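Local coordinates for protein (soluble lytic transglycosylase SLT70) (Escherichia coli, PDB 1QSA) that cleaves the glycosidic bonds between N-acetylmuramic acid and N-acetylglucosamine in peptidoglycan, leaving a 1,6-anhydro bond in the muramic acid residue, at residues Asn395-Ala400 with Ala480-Val485; Lys33-Tyr38 with Val388-Tyr393. One frame throughout, in Å; residues are numbered along the deposited sequence.

Interaction 1 of 2, residues Asn395-Ala400 with Ala480-Val485; sequences NLDNTA and AWNPKV. With SO4 (sulfate ion), chain E.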
loop_
_atom_site.group_PDB
_atom_site.type_symbol
_atom_site.label_atom_id
_atom_site.label_comp_id
_atom_site.label_asym_id
_atom_site.label_seq_id
_atom_site.Cartn_x
_atom_site.Cartn_y
_atom_site.Cartn_z
ATOM N N ASN A 395 24.296 1.156 6.777
ATOM C CA ASN A 395 23.123 1.899 6.306
ATOM C C ASN A 395 22.416 1.211 5.133
ATOM O O ASN A 395 21.937 1.864 4.199
ATOM C CB ASN A 395 23.513 3.346 5.964
ATOM C CG ASN A 395 24.051 4.095 7.170
ATOM O OD1 ASN A 395 23.399 4.158 8.200
ATOM N ND2 ASN A 395 25.272 4.595 7.068
ATOM N N LEU A 396 22.409 -0.116 5.161
ATOM C CA LEU A 396 21.760 -0.926 4.130
ATOM C C LEU A 396 20.391 -1.289 4.698
ATOM O O LEU A 396 20.070 -2.462 4.908
ATOM C CB LEU A 396 22.600 -2.189 3.842
ATOM C CG LEU A 396 23.996 -1.896 3.266
ATOM C CD1 LEU A 396 24.871 -3.155 3.236
ATOM C CD2 LEU A 396 23.849 -1.293 1.873
ATOM N N ASP A 397 19.576 -0.266 4.936
ATOM C CA ASP A 397 18.268 -0.467 5.535
ATOM C C ASP A 397 17.309 -1.403 4.811
ATOM O O ASP A 397 16.583 -2.142 5.469
ATOM C CB ASP A 397 17.584 0.882 5.829
ATOM C CG ASP A 397 18.349 1.720 6.860
ATOM O OD1 ASP A 397 19.430 2.217 6.534
ATOM O OD2 ASP A 397 17.867 1.916 8.002
ATOM N N ASN A 398 17.286 -1.385 3.479
ATOM C CA ASN A 398 16.362 -2.272 2.776
ATOM C C ASN A 398 16.768 -3.738 2.932
ATOM O O ASN A 398 15.911 -4.617 3.079
ATOM C CB ASN A 398 16.273 -1.912 1.290
ATOM C CG ASN A 398 15.599 -0.573 1.052
ATOM O OD1 ASN A 398 14.675 -0.199 1.770
ATOM N ND2 ASN A 398 16.080 0.169 0.057
ATOM N N THR A 399 18.081 -3.981 2.932
ATOM C CA THR A 399 18.628 -5.333 3.075
ATOM C C THR A 399 18.384 -5.808 4.517
ATOM O O THR A 399 17.981 -6.955 4.749
ATOM C CB THR A 399 20.136 -5.361 2.717
ATOM O OG1 THR A 399 20.310 -4.791 1.406
ATOM C CG2 THR A 399 20.677 -6.815 2.701
ATOM N N ALA A 400 18.571 -4.901 5.469
ATOM C CA ALA A 400 18.332 -5.216 6.876
ATOM C C ALA A 400 16.843 -5.519 7.107
ATOM O O ALA A 400 16.518 -6.395 7.902
ATOM C CB ALA A 400 18.768 -4.052 7.757
ATOM N N ALA A 480 7.946 5.265 7.596
ATOM C CA ALA A 480 8.058 4.393 8.768
ATOM C C ALA A 480 9.539 4.360 9.198
ATOM O O ALA A 480 10.063 3.360 9.707
ATOM C CB ALA A 480 7.504 2.983 8.499
ATOM N N TRP A 481 10.188 5.504 8.996
ATOM C CA TRP A 481 11.585 5.741 9.335
ATOM C C TRP A 481 12.674 5.022 8.540
ATOM O O TRP A 481 13.827 5.018 8.961
ATOM C CB TRP A 481 11.821 5.591 10.842
ATOM C CG TRP A 481 11.060 6.616 11.657
ATOM C CD1 TRP A 481 10.124 6.374 12.631
ATOM C CD2 TRP A 481 11.157 8.038 11.533
ATOM N NE1 TRP A 481 9.632 7.565 13.112
ATOM C CE2 TRP A 481 10.245 8.602 12.459
ATOM C CE3 TRP A 481 11.928 8.891 10.727
ATOM C CZ2 TRP A 481 10.079 9.984 12.598
ATOM C CZ3 TRP A 481 11.766 10.269 10.863
ATOM C CH2 TRP A 481 10.842 10.801 11.797
ATOM N N ASN A 482 12.334 4.419 7.398
ATOM C CA ASN A 482 13.380 3.786 6.579
ATOM C C ASN A 482 13.851 4.866 5.588
ATOM O O ASN A 482 13.104 5.245 4.686
ATOM C CB ASN A 482 12.811 2.573 5.842
ATOM C CG ASN A 482 13.803 1.949 4.882
ATOM O OD1 ASN A 482 14.911 2.447 4.702
ATOM N ND2 ASN A 482 13.407 0.842 4.272
ATOM N N PRO A 483 15.096 5.371 5.739
ATOM C CA PRO A 483 15.616 6.415 4.842
ATOM C C PRO A 483 15.924 5.976 3.413
ATOM O O PRO A 483 16.151 6.821 2.548
ATOM C CB PRO A 483 16.901 6.873 5.551
ATOM C CG PRO A 483 17.384 5.625 6.221
ATOM C CD PRO A 483 16.107 4.964 6.737
ATOM N N LYS A 484 15.933 4.666 3.178
ATOM C CA LYS A 484 16.273 4.118 1.868
ATOM C C LYS A 484 15.088 3.620 1.048
ATOM O O LYS A 484 15.269 3.147 -0.081
ATOM C CB LYS A 484 17.285 2.973 2.057
ATOM C CG LYS A 484 18.466 3.333 2.964
ATOM C CD LYS A 484 19.275 4.489 2.403
ATOM C CE LYS A 484 20.392 4.922 3.354
ATOM N NZ LYS A 484 21.168 6.059 2.764
ATOM N N VAL A 485 13.873 3.744 1.577
ATOM C CA VAL A 485 12.716 3.227 0.847
ATOM C C VAL A 485 12.286 4.108 -0.327
ATOM O O VAL A 485 12.353 5.332 -0.246
ATOM C CB VAL A 485 11.513 2.947 1.803
ATOM C CG1 VAL A 485 10.898 4.254 2.327
ATOM C CG2 VAL A 485 10.452 2.102 1.098
HETATM S S SO4 E . 19.841 -1.015 0.882
HETATM O O1 SO4 E . 21.155 -0.413 0.600
HETATM O O2 SO4 E . 19.961 -2.083 1.882
HETATM O O3 SO4 E . 18.935 0.031 1.397
HETATM O O4 SO4 E . 19.320 -1.601 -0.370
#
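Asn-398 overlaps the side chain of Asn-482 and the backbone of Lys-484, bringing the first turn of helix 397-408 against a type I turn that runs from Asn-482 to Val-485. Asn-482 also makes this an Asx turn: its OD1 accepts the N-H of Lys-484 at 2.9 Å. Its CG lies anti to the backbone N (chi1 175°), which leaves ND2 directed across the gap to Asn-398 OD1, 3.0 Å away. The two side chains cross at about a right angle, and their amide planes are 62° apart. Asn-398 returns a bond, ND2 reaching Lys-484 O at 3.1 Å; the acceptor is in the plane of the donor amide, but the donor stands well above the carbonyl plane. Asparagine suits both places because one short side chain can give and take. With an alanine in place of Asn-482, the N-H of Lys-484 and OD1 of Asn-398 would probably both lose their side-chain mate, leaving the turn less firmly held against the helix. Next to this polar pair, CB of Asp-397 rests 3.3 Å from Asn-482 OD1, and OD2 of its carboxylate comes against CD of Pro-483. The aliphatic part of Lys-484, bent at chi2, brings CE to 3.5 Å from Asn-395 O before NZ bonds to Leu-521 O. A sulfate, probably from the crystallisation liquor, occupies the helix start, where first-turn N-H groups, lacking an acceptor earlier in the helix, suit an anion: O3 accepts the N-H of Asn-398, while O2 accepts from both Thr-399 N and, at 2.8 Å, Thr-399 OG1.

Interaction 2 of 2, residues Lys33-Tyr38 with Val388-Tyr393; sequences KDYPLY and VRELMY. With SO4 (sulfate ion), chain C.
Glu-390 meets all three residues of the Tyr-35 to Leu-37 loop, its carbons passing Leu-37, Pro-36 and the Tyr-35 hydroxyl in turn. CB packs against CG of Leu-37 at 3.6 Å, an aliphatic contact at the foot of the side chain. CG comes next, 3.9 Å from Pro-36 CB on the proline ring and 3.4 Å from Tyr-35 OH. From there the chain bends at chi2 (-45°), which swings the carboxylate toward the phenol instead of letting it run straight out from the helix. At the tip, OE1 accepts a short hydrogen bond of 2.5 Å from Tyr-35 OH, using its anti lone pair, the one away from OE2. OE1 lies at the ring's edge, near the ring plane, whereas the carboxylate plane is turned 78° to the ring. Tyrosine fits here because its long rigid ring carries a hydroxyl across from the loop to the helix, and Pro-36 gives that loop a stiff, apolar surface for CG of Glu-390. At the foot of the glutamate, Leu-37 CD1 and Leu-391 CD2 touch at 3.9 Å, continuing the apolar packing begun by Glu-390 CB. On another side of helix 383-393, Arg-389, extended from CG to NE, meets a sulfate at the edge of its guanidinium group, NE bonding to O3 at 3.1 Å and NH2 to O2 at 3.0 Å, with the sulfur in the guanidinium plane; Arg-7 also bonds this ion. Two further residues join the polar group round Glu-390: Arg-7 NE forms a salt bridge to Glu-390 OE1, and Trp-394 NE1 is hydrogen-bonded to Tyr-35 OH. With an arginine and a phenol both serving OE1, Glu-390 is probably ionised despite its burial, its charge being balanced by Arg-7.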
loop_
_atom_site.group_PDB
_atom_site.type_symbol
_atom_site.label_atom_id
_atom_site.label_comp_id
_atom_site.label_asym_id
_atom_site.label_seq_id
_atom_site.Cartn_x
_atom_site.Cartn_y
_atom_site.Cartn_z
ATOM N N LYS A 33 35.646 -15.077 5.903
ATOM C CA LYS A 33 34.690 -16.133 6.267
ATOM C C LYS A 33 34.013 -15.958 7.616
ATOM O O LYS A 33 32.870 -16.385 7.786
ATOM C CB LYS A 33 35.335 -17.525 6.203
ATOM C CG LYS A 33 35.638 -17.988 4.795
ATOM C CD LYS A 33 36.428 -19.298 4.800
ATOM C CE LYS A 33 36.857 -19.680 3.393
ATOM N NZ LYS A 33 37.861 -20.786 3.393
ATOM N N ASP A 34 34.705 -15.350 8.576
ATOM C CA ASP A 34 34.120 -15.160 9.905
ATOM C C ASP A 34 33.274 -13.897 10.067
ATOM O O ASP A 34 32.664 -13.699 11.115
ATOM C CB ASP A 34 35.195 -15.185 10.990
ATOM C CG ASP A 34 35.803 -16.567 11.188
ATOM O OD1 ASP A 34 35.230 -17.581 10.724
ATOM O OD2 ASP A 34 36.867 -16.635 11.826
ATOM N N TYR A 35 33.252 -13.038 9.050
ATOM C CA TYR A 35 32.455 -11.809 9.115
ATOM C C TYR A 35 30.972 -12.169 8.886
ATOM O O TYR A 35 30.669 -12.965 7.994
ATOM C CB TYR A 35 32.934 -10.832 8.044
ATOM C CG TYR A 35 32.239 -9.490 8.101
ATOM C CD1 TYR A 35 32.307 -8.693 9.256
ATOM C CD2 TYR A 35 31.503 -9.015 7.014
ATOM C CE1 TYR A 35 31.656 -7.459 9.323
ATOM C CE2 TYR A 35 30.849 -7.786 7.065
ATOM C CZ TYR A 35 30.920 -7.011 8.217
ATOM O OH TYR A 35 30.241 -5.825 8.245
ATOM N N PRO A 36 30.037 -11.604 9.688
ATOM C CA PRO A 36 28.611 -11.930 9.513
ATOM C C PRO A 36 28.060 -11.824 8.104
ATOM O O PRO A 36 27.197 -12.624 7.735
ATOM C CB PRO A 36 27.901 -10.970 10.471
ATOM C CG PRO A 36 28.907 -10.851 11.614
ATOM C CD PRO A 36 30.248 -10.763 10.884
ATOM N N LEU A 37 28.551 -10.861 7.327
ATOM C CA LEU A 37 28.043 -10.704 5.965
ATOM C C LEU A 37 28.745 -11.540 4.881
ATOM O O LEU A 37 28.441 -11.394 3.693
ATOM C CB LEU A 37 27.961 -9.226 5.569
ATOM C CG LEU A 37 27.159 -8.325 6.529
ATOM C CD1 LEU A 37 27.023 -6.931 5.928
ATOM C CD2 LEU A 37 25.773 -8.892 6.816
ATOM N N TYR A 38 29.617 -12.465 5.278
ATOM C CA TYR A 38 30.290 -13.325 4.297
ATOM C C TYR A 38 29.279 -14.040 3.368
ATOM O O TYR A 38 29.512 -14.123 2.169
ATOM C CB TYR A 38 31.210 -14.330 4.995
ATOM C CG TYR A 38 31.974 -15.191 4.027
ATOM C CD1 TYR A 38 33.059 -14.680 3.305
ATOM C CD2 TYR A 38 31.586 -16.503 3.802
ATOM C CE1 TYR A 38 33.739 -15.473 2.369
ATOM C CE2 TYR A 38 32.250 -17.304 2.875
ATOM C CZ TYR A 38 33.317 -16.785 2.165
ATOM O OH TYR A 38 33.938 -17.595 1.239
ATOM N N VAL A 388 22.042 -8.444 10.909
ATOM C CA VAL A 388 21.232 -7.221 10.994
ATOM C C VAL A 388 22.095 -6.064 11.487
ATOM O O VAL A 388 22.073 -4.976 10.908
ATOM C CB VAL A 388 20.012 -7.416 11.939
ATOM C CG1 VAL A 388 19.317 -6.061 12.222
ATOM C CG2 VAL A 388 19.016 -8.385 11.285
ATOM N N ARG A 389 22.898 -6.326 12.520
ATOM C CA ARG A 389 23.782 -5.305 13.075
ATOM C C ARG A 389 24.742 -4.754 12.011
ATOM O O ARG A 389 24.890 -3.543 11.875
ATOM C CB ARG A 389 24.574 -5.877 14.257
ATOM C CG ARG A 389 25.620 -4.923 14.836
ATOM C CD ARG A 389 26.379 -5.568 15.993
ATOM N NE ARG A 389 27.422 -4.676 16.512
ATOM C CZ ARG A 389 28.458 -5.063 17.267
ATOM N NH1 ARG A 389 28.619 -6.339 17.616
ATOM N NH2 ARG A 389 29.342 -4.161 17.680
ATOM N N GLU A 390 25.361 -5.643 11.234
ATOM C CA GLU A 390 26.281 -5.199 10.193
ATOM C C GLU A 390 25.563 -4.412 9.116
ATOM O O GLU A 390 26.058 -3.389 8.670
ATOM C CB GLU A 390 27.028 -6.380 9.559
ATOM C CG GLU A 390 27.994 -7.058 10.520
ATOM C CD GLU A 390 28.812 -6.042 11.300
ATOM O OE1 GLU A 390 29.614 -5.338 10.662
ATOM O OE2 GLU A 390 28.621 -5.912 12.540
ATOM N N LEU A 391 24.405 -4.911 8.686
ATOM C CA LEU A 391 23.642 -4.228 7.639
ATOM C C LEU A 391 23.240 -2.814 8.069
ATOM O O LEU A 391 23.371 -1.868 7.294
ATOM C CB LEU A 391 22.428 -5.060 7.251
ATOM C CG LEU A 391 22.762 -6.389 6.556
ATOM C CD1 LEU A 391 21.513 -7.274 6.520
ATOM C CD2 LEU A 391 23.311 -6.117 5.134
ATOM N N MET A 392 22.858 -2.657 9.335
ATOM C CA MET A 392 22.482 -1.336 9.838
ATOM C C MET A 392 23.731 -0.443 9.943
ATOM O O MET A 392 23.676 0.748 9.639
ATOM C CB MET A 392 21.753 -1.464 11.187
ATOM C CG MET A 392 20.377 -2.126 11.083
ATOM S SD MET A 392 19.282 -1.270 9.906
ATOM C CE MET A 392 18.892 0.214 10.842
ATOM N N TYR A 393 24.870 -1.043 10.303
ATOM C CA TYR A 393 26.122 -0.301 10.401
ATOM C C TYR A 393 26.477 0.323 9.043
ATOM O O TYR A 393 26.947 1.461 8.979
ATOM C CB TYR A 393 27.261 -1.205 10.858
ATOM C CG TYR A 393 28.570 -0.468 10.947
ATOM C CD1 TYR A 393 28.812 0.421 11.993
ATOM C CD2 TYR A 393 29.569 -0.644 9.983
ATOM C CE1 TYR A 393 30.014 1.112 12.080
ATOM C CE2 TYR A 393 30.776 0.042 10.064
ATOM C CZ TYR A 393 30.991 0.918 11.119
ATOM O OH TYR A 393 32.185 1.592 11.236
HETATM S S SO4 C . 28.199 -0.848 16.264
HETATM O O1 SO4 C . 27.418 0.404 16.215
HETATM O O2 SO4 C . 28.241 -1.371 17.645
HETATM O O3 SO4 C . 27.552 -1.842 15.379
HETATM O O4 SO4 C . 29.576 -0.559 15.835
#

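In the fold
Helix 383-393 and helix 397-408 follow each other in the chain and carry one side each of interactions 2 and 1, whose centres lie about 16 Å apart. Between them, Leu-396 N and Leu-391 O are 2.9 Å apart, probably a hydrogen bond, and Thr-399 CG2 packs 3.7 Å from Leu-391 CD2. Interaction 2 brings residues 33-38, from near the N-terminus, back to residues 388-393, closing the ring of the helical superhelix; interaction 1 then joins the same helical region to the Slt-type domain. Interaction 1 is the one near the predicted active site: the side chain of Val-485 is about 7 Å from that of Glu-478, which is also close in sequence.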